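Local coordinates for protein fucose-specific lectin (Aleuria aurantia, PDB 6GKE) that binds L-fucose, preferring alpha-1,6-linked core fucose on glycoproteins, through five sites set between the blades of a six-bladed beta-propeller, at residues Ala210-Thr222 against Thr264-Ile276. The protein carries 1 engineered substitution. Numbering follows the deposited sequence.
Sequences AGVSIAAISWGST and TFIAANSSGNIDI. With GOL (glycerol), chain H.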
ATOM      1  N   ALA A 210     -13.274   6.243  15.271  1.00  8.22           N
ATOM      2  CA  ALA A 210     -13.504   7.196  14.197  1.00  8.17           C
ATOM      3  C   ALA A 210     -13.005   6.615  12.867  1.00  7.32           C
ATOM      4  O   ALA A 210     -11.868   6.167  12.770  1.00  8.35           O
ATOM      5  CB  ALA A 210     -12.814   8.502  14.503  1.00  9.09           C
ATOM      6  N   GLY A 211     -13.861   6.653  11.844  1.00  6.75           N
ATOM      7  CA  GLY A 211     -13.472   6.316  10.479  1.00  6.58           C
ATOM      8  C   GLY A 211     -13.530   4.830  10.147  1.00  6.04           C
ATOM      9  O   GLY A 211     -12.926   4.420   9.166  1.00  7.24           O
ATOM     10  N   VAL A 212     -14.271   4.026  10.912  1.00  5.57           N
ATOM     11  CA  VAL A 212     -14.406   2.600  10.584  1.00  5.53           C
ATOM     12  C   VAL A 212     -15.040   2.409   9.200  1.00  5.30           C
ATOM     13  O   VAL A 212     -15.931   3.151   8.770  1.00  5.68           O
ATOM     14  CB  VAL A 212     -15.219   1.833  11.639  1.00  5.77           C
ATOM     15  CG1 VAL A 212     -14.422   1.640  12.913  1.00  6.21           C
ATOM     16  CG2 VAL A 212     -16.573   2.474  11.926  1.00  5.91           C
ATOM     17  N   SER A 213     -14.613   1.333   8.536  1.00  4.94           N
ATOM     18  CA  SER A 213     -15.253   0.821   7.339  1.00  4.81           C
ATOM     19  C   SER A 213     -16.453  -0.035   7.761  1.00  4.63           C
ATOM     20  O   SER A 213     -16.316  -0.864   8.647  1.00  5.61           O
ATOM     21  CB  SER A 213     -14.238   0.041   6.526  1.00  4.92           C
ATOM     22  OG  SER A 213     -14.799  -0.481   5.333  1.00  4.99           O
ATOM     23  N   ILE A 214     -17.610   0.169   7.118  1.00  4.49           N
ATOM     24  CA  ILE A 214     -18.888  -0.423   7.544  1.00  4.73           C
ATOM     25  C   ILE A 214     -19.457  -1.273   6.408  1.00  4.79           C
ATOM     26  O   ILE A 214     -19.393  -0.894   5.249  1.00  5.18           O
ATOM     27  CB  ILE A 214     -19.882   0.683   7.960  1.00  5.09           C
ATOM     28  CG1 ILE A 214     -19.326   1.498   9.131  1.00  5.47           C
ATOM     29  CG2 ILE A 214     -21.268   0.123   8.269  1.00  5.50           C
ATOM     30  CD1 ILE A 214     -20.107   2.748   9.445  1.00  6.13           C
ATOM     31  N   ALA A 215     -20.071  -2.403   6.763  1.00  4.84           N
ATOM     32  CA  ALA A 215     -20.818  -3.215   5.817  1.00  5.02           C
ATOM     33  C   ALA A 215     -22.051  -3.765   6.536  1.00  5.11           C
ATOM     34  O   ALA A 215     -22.064  -3.865   7.762  1.00  6.67           O
ATOM     35  CB  ALA A 215     -19.958  -4.329   5.261  1.00  5.66           C
ATOM     36  N   ALA A 216     -23.088  -4.109   5.776  1.00  4.77           N
ATOM     37  CA  ALA A 216     -24.292  -4.666   6.386  1.00  4.90           C
ATOM     38  C   ALA A 216     -24.916  -5.684   5.440  1.00  5.03           C
ATOM     39  O   ALA A 216     -24.920  -5.485   4.225  1.00  5.78           O
ATOM     40  CB  ALA A 216     -25.290  -3.583   6.721  1.00  5.60           C
ATOM     41  N   ILE A 217     -25.469  -6.745   6.036  1.00  5.06           N
ATOM     42  CA  ILE A 217     -26.186  -7.796   5.319  1.00  5.39           C
ATOM     43  C   ILE A 217     -27.464  -8.118   6.094  1.00  5.37           C
ATOM     44  O   ILE A 217     -27.613  -7.777   7.270  1.00  5.74           O
ATOM     45  CB  ILE A 217     -25.321  -9.061   5.154  1.00  6.42           C
ATOM     46  CG1 ILE A 217     -24.933  -9.633   6.523  1.00  7.84           C
ATOM     47  CG2 ILE A 217     -24.109  -8.765   4.285  1.00  7.29           C
ATOM     48  CD1 ILE A 217     -24.332 -11.012   6.505  1.00  9.00           C
ATOM     49  N   SER A 218     -28.372  -8.837   5.439  1.00  5.32           N
ATOM     50  CA  SER A 218     -29.599  -9.265   6.084  1.00  5.49           C
ATOM     51  C   SER A 218     -30.177 -10.454   5.321  1.00  5.94           C
ATOM     52  O   SER A 218     -29.869 -10.653   4.146  1.00  6.58           O
ATOM     53  CB  SER A 218     -30.603  -8.137   6.167  1.00  5.82           C
ATOM     54  OG  SER A 218     -31.039  -7.733   4.876  1.00  6.48           O
ATOM     55  N   TRP A 219     -31.027 -11.220   6.002  1.00  6.25           N
ATOM     56  CA  TRP A 219     -31.723 -12.325   5.377  1.00  6.57           C
ATOM     57  C   TRP A 219     -32.911 -12.718   6.247  1.00  6.65           C
ATOM     58  O   TRP A 219     -33.023 -12.312   7.399  1.00  7.18           O
ATOM     59  CB  TRP A 219     -30.797 -13.528   5.149  1.00  7.15           C
ATOM     60  CG  TRP A 219     -30.410 -14.258   6.400  1.00  7.66           C
ATOM     61  CD1 TRP A 219     -30.942 -15.412   6.903  1.00  8.89           C
ATOM     62  CD2 TRP A 219     -29.359 -13.876   7.305  1.00  8.11           C
ATOM     63  NE1 TRP A 219     -30.298 -15.758   8.063  1.00  9.56           N
ATOM     64  CE2 TRP A 219     -29.321 -14.835   8.336  1.00  9.39           C
ATOM     65  CE3 TRP A 219     -28.435 -12.822   7.332  1.00  8.30           C
ATOM     66  CZ2 TRP A 219     -28.407 -14.748   9.388  1.00  9.84           C
ATOM     67  CZ3 TRP A 219     -27.531 -12.741   8.368  1.00  9.48           C
ATOM     68  CH2 TRP A 219     -27.515 -13.699   9.379  1.00 10.23           C
ATOM     69  N   GLY A 220     -33.787 -13.536   5.676  1.00  7.19           N
ATOM     70  CA  GLY A 220     -34.789 -14.227   6.449  1.00  7.32           C
ATOM     71  C   GLY A 220     -36.046 -13.411   6.697  1.00  7.66           C
ATOM     72  O   GLY A 220     -36.342 -12.439   6.003  1.00  8.87           O
ATOM     73  N   SER A 221     -36.809 -13.862   7.698  1.00  7.77           N
ATOM     74  CA  SER A 221     -38.169 -13.407   7.947  1.00  8.32           C
ATOM     75  C   SER A 221     -38.269 -12.507   9.181  1.00  7.95           C
ATOM     76  O   SER A 221     -39.194 -11.717   9.282  1.00  9.10           O
ATOM     77  CB  SER A 221     -39.096 -14.592   8.076  1.00  8.91           C
ATOM     78  OG  SER A 221     -38.741 -15.431   9.173  1.00  9.71           O
ATOM     79  N   THR A 222     -37.346 -12.649  10.132  1.00  7.70           N
ATOM     80  CA  THR A 222     -37.397 -11.848  11.352  1.00  7.96           C
ATOM     81  C   THR A 222     -37.369 -10.346  11.045  1.00  8.01           C
ATOM     82  O   THR A 222     -38.180  -9.614  11.609  1.00  9.10           O
ATOM     83  CB  THR A 222     -36.317 -12.287  12.346  1.00  8.76           C
ATOM     84  OG1 THR A 222     -36.661 -13.602  12.780  1.00  9.38           O
ATOM     85  CG2 THR A 222     -36.216 -11.381  13.553  1.00  9.64           C
ATOM     86  N   THR A 264      -7.316   0.384   5.816  1.00  5.23           N
ATOM     87  CA  THR A 264      -7.911  -0.492   4.818  1.00  5.21           C
ATOM     88  C   THR A 264      -9.424  -0.614   5.039  1.00  5.00           C
ATOM     89  O   THR A 264      -9.977  -0.162   6.037  1.00  5.56           O
ATOM     90  CB  THR A 264      -7.239  -1.868   4.840  1.00  5.73           C
ATOM     91  OG1 THR A 264      -7.396  -2.425   6.145  1.00  5.83           O
ATOM     92  CG2 THR A 264      -5.780  -1.796   4.451  1.00  5.99           C
ATOM     93  N   PHE A 265     -10.080  -1.272   4.082  1.00  4.90           N
ATOM     94  CA  PHE A 265     -11.540  -1.353   4.019  1.00  5.06           C
ATOM     95  C   PHE A 265     -12.018  -2.801   4.129  1.00  5.07           C
ATOM     96  O   PHE A 265     -11.248  -3.742   3.939  1.00  5.55           O
ATOM     97  CB  PHE A 265     -12.017  -0.708   2.714  1.00  5.56           C
ATOM     98  CG  PHE A 265     -11.642   0.748   2.648  1.00  5.71           C
ATOM     99  CD1 PHE A 265     -12.364   1.692   3.362  1.00  6.74           C
ATOM    100  CD2 PHE A 265     -10.513   1.167   1.963  1.00  5.62           C
ATOM    101  CE1 PHE A 265     -11.986   3.026   3.368  1.00  7.41           C
ATOM    102  CE2 PHE A 265     -10.138   2.503   1.971  1.00  5.98           C
ATOM    103  CZ  PHE A 265     -10.871   3.427   2.678  1.00  6.86           C
ATOM    104  N   ILE A 266     -13.321  -2.953   4.394  1.00  4.64           N
ATOM    105  CA  ILE A 266     -13.963  -4.260   4.391  1.00  4.81           C
ATOM    106  C   ILE A 266     -15.121  -4.260   3.388  1.00  4.72           C
ATOM    107  O   ILE A 266     -15.578  -3.223   2.913  1.00  5.06           O
ATOM    108  CB  ILE A 266     -14.457  -4.685   5.792  1.00  5.23           C
ATOM    109  CG1 ILE A 266     -15.584  -3.792   6.325  1.00  5.57           C
ATOM    110  CG2 ILE A 266     -13.285  -4.774   6.749  1.00  5.71           C
ATOM    111  CD1 ILE A 266     -16.260  -4.325   7.574  1.00  5.77           C
ATOM    112  N   ALA A 267     -15.610  -5.464   3.091  1.00  4.85           N
ATOM    113  CA  ALA A 267     -16.857  -5.662   2.371  1.00  4.95           C
ATOM    114  C   ALA A 267     -17.461  -6.979   2.846  1.00  5.10           C
ATOM    115  O   ALA A 267     -16.726  -7.868   3.266  1.00  6.44           O
ATOM    116  CB  ALA A 267     -16.629  -5.690   0.877  1.00  5.59           C
ATOM    117  N   ALA A 268     -18.785  -7.102   2.772  1.00  5.16           N
ATOM    118  CA  ALA A 268     -19.441  -8.333   3.179  1.00  5.53           C
ATOM    119  C   ALA A 268     -20.375  -8.812   2.074  1.00  5.92           C
ATOM    120  O   ALA A 268     -20.958  -8.013   1.344  1.00  7.28           O
ATOM    121  CB  ALA A 268     -20.198  -8.140   4.473  1.00  6.04           C
ATOM    122  N   ASN A 269     -20.542 -10.132   2.000  1.00  5.84           N
ATOM    123  CA  ASN A 269     -21.601 -10.717   1.208  1.00  6.02           C
ATOM    124  C   ASN A 269     -22.325 -11.767   2.050  1.00  6.38           C
ATOM    125  O   ASN A 269     -21.872 -12.159   3.125  1.00  6.79           O
ATOM    126  CB  ASN A 269     -21.093 -11.263  -0.134  1.00  6.01           C
ATOM    127  CG  ASN A 269     -20.205 -12.485  -0.012  1.00  6.13           C
ATOM    128  OD1 ASN A 269     -20.299 -13.233   0.958  1.00  8.15           O
ATOM    129  ND2 ASN A 269     -19.368 -12.731  -1.007  1.00  6.13           N
ATOM    130  N   SER A 270     -23.477 -12.192   1.538  1.00  6.88           N
ATOM    131  CA  SER A 270     -24.236 -13.252   2.152  1.00  7.63           C
ATOM    132  C   SER A 270     -25.199 -13.831   1.119  1.00  7.71           C
ATOM    133  O   SER A 270     -25.648 -13.145   0.211  1.00  8.71           O
ATOM    134  CB  SER A 270     -24.967 -12.803   3.411  1.00  8.72           C
ATOM    135  OG  SER A 270     -26.008 -11.877   3.128  1.00 10.39           O
ATOM    136  N   SER A 271     -25.543 -15.100   1.322  1.00  8.11           N
ATOM    137  CA  SER A 271     -26.605 -15.746   0.584  1.00  8.25           C
ATOM    138  C   SER A 271     -26.980 -17.030   1.324  1.00  8.75           C
ATOM    139  O   SER A 271     -26.303 -17.440   2.271  1.00  8.84           O
ATOM    140  CB  SER A 271     -26.242 -15.999  -0.874  1.00  8.71           C
ATOM    141  OG  SER A 271     -25.066 -16.781  -1.010  1.00  9.49           O
ATOM    142  N   GLY A 272     -28.073 -17.657   0.900  1.00  9.35           N
ATOM    143  CA  GLY A 272     -28.544 -18.846   1.574  1.00 10.45           C
ATOM    144  C   GLY A 272     -29.061 -18.537   2.970  1.00 10.77           C
ATOM    145  O   GLY A 272     -29.642 -17.482   3.206  1.00 11.91           O
ATOM    146  N   ASN A 273     -28.867 -19.483   3.892  1.00 11.20           N
ATOM    147  CA  ASN A 273     -29.414 -19.356   5.254  1.00 12.01           C
ATOM    148  C   ASN A 273     -28.531 -20.139   6.227  1.00 11.51           C
ATOM    149  O   ASN A 273     -28.973 -21.129   6.796  1.00 13.41           O
ATOM    150  CB  ASN A 273     -30.899 -19.752   5.311  1.00 14.21           C
ATOM    151  CG  ASN A 273     -31.230 -20.952   4.456  1.00 16.39           C
ATOM    152  OD1 ASN A 273     -30.815 -22.070   4.758  1.00 21.86           O
ATOM    153  ND2 ASN A 273     -31.967 -20.729   3.383  1.00 19.43           N
ATOM    154  N   ILE A 274     -27.289 -19.683   6.471  1.00 10.75           N
ATOM    155  CA  ILE A 274     -26.704 -18.462   5.935  1.00  9.54           C
ATOM    156  C   ILE A 274     -25.211 -18.708   5.705  1.00  9.57           C
ATOM    157  O   ILE A 274     -24.549 -19.365   6.505  1.00 10.55           O
ATOM    158  CB  ILE A 274     -26.932 -17.260   6.879  1.00  9.71           C
ATOM    159  CG1 ILE A 274     -26.569 -15.923   6.226  1.00  9.67           C
ATOM    160  CG2 ILE A 274     -26.198 -17.441   8.203  1.00 10.78           C
ATOM    161  CD1 ILE A 274     -27.409 -15.553   5.022  1.00  9.53           C
ATOM    162  N   ASP A 275     -24.705 -18.161   4.599  1.00  8.78           N
ATOM    163  CA  ASP A 275     -23.284 -18.105   4.285  1.00  8.88           C
ATOM    164  C   ASP A 275     -22.871 -16.635   4.292  1.00  7.83           C
ATOM    165  O   ASP A 275     -23.569 -15.808   3.709  1.00  8.66           O
ATOM    166  CB  ASP A 275     -23.004 -18.740   2.926  1.00 10.29           C
ATOM    167  CG  ASP A 275     -23.482 -20.176   2.836  1.00 11.83           C
ATOM    168  OD1 ASP A 275     -23.040 -20.991   3.667  1.00 13.98           O
ATOM    169  OD2 ASP A 275     -24.304 -20.463   1.948  1.00 15.22           O
ATOM    170  N   ILE A 276     -21.763 -16.319   4.982  1.00  7.55           N
ATOM    171  CA  ILE A 276     -21.280 -14.942   5.120  1.00  6.93           C
ATOM    172  C   ILE A 276     -19.775 -14.908   4.867  1.00  6.43           C
ATOM    173  O   ILE A 276     -19.031 -15.695   5.446  1.00  7.41           O
ATOM    174  CB  ILE A 276     -21.583 -14.347   6.510  1.00  6.93           C
ATOM    175  CG1 ILE A 276     -23.055 -14.488   6.900  1.00  7.34           C
ATOM    176  CG2 ILE A 276     -21.124 -12.895   6.560  1.00  6.91           C
ATOM    177  CD1 ILE A 276     -23.336 -14.194   8.355  1.00  7.77           C
TER
HETATM  178  C1  GOL H 408     -10.707   2.120   8.017  1.00  7.25           C
HETATM  179  O1  GOL H 408      -9.370   1.598   8.006  1.00  6.58           O
HETATM  180  C2  GOL H 408     -11.043   2.855   6.718  1.00  7.69           C
HETATM  181  O2  GOL H 408     -12.407   3.291   6.793  1.00  7.42           O
HETATM  182  C3  GOL H 408     -10.135   4.056   6.449  1.00  8.66           C
HETATM  183  O3  GOL H 408     -10.145   4.989   7.538  1.00  9.18           O
HETATM  184  O   HOH W   1     -17.347  -1.253   3.401  1.00  9.41           O
HETATM  185  O   HOH W   2     -28.518 -12.535   2.494  1.00 12.46           O
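Ile-274 crosses one face of the Trp-219 indole at about a right angle, with CG1 3.5 Å from the centroid of the six-membered ring and only 9° off its normal, a CH-pi contact. Holding CG1 anti to the backbone N (chi1 -169°) puts it over that ring, while CD1 reaches toward the five-membered ring and rests 3.4 Å from Trp-219 CD2. A cis peptide bond precedes Ile-274, in the hairpin between strands 267-271 and 275-282. Next to this pair, Ile-217 fills the gap between the strands: CD1 packs on Ile-276 CG2 at 3.7 Å, while its CB sits 3.5 Å from Ser-270 OG. Smaller side chains continue the seam, Ala-215 CB facing Ala-268 CB at 3.9 Å. At the other end, Ser-213 OG, anti to its own nitrogen, accepts a nearly straight bond from Ile-266 N (3.0 Å, 170°) and lies in the plane of the Phe-265 ring, at its edge.

Around this apolar seam the joint is looser and wetter. One water bridges Ile-214 O and Ile-266 O, and another links Ser-218 O to Ser-270 OG. Beyond Ser-213 a glycerol, probably from the crystallisation liquor, bridges Gly-211 O and Thr-264 O.

Strands 213-219 and 267-271 run almost parallel as the first strands of successive four-stranded antiparallel sheets, joined here by side chains and water. This is the blade-to-blade packing of a beta-propeller; at the Trp-219 end of the strands Trp-219, Ile-274 and Ile-276 touch bound fucose, in an inter-blade site that also includes Arg-226, Glu-238 and Trp-298.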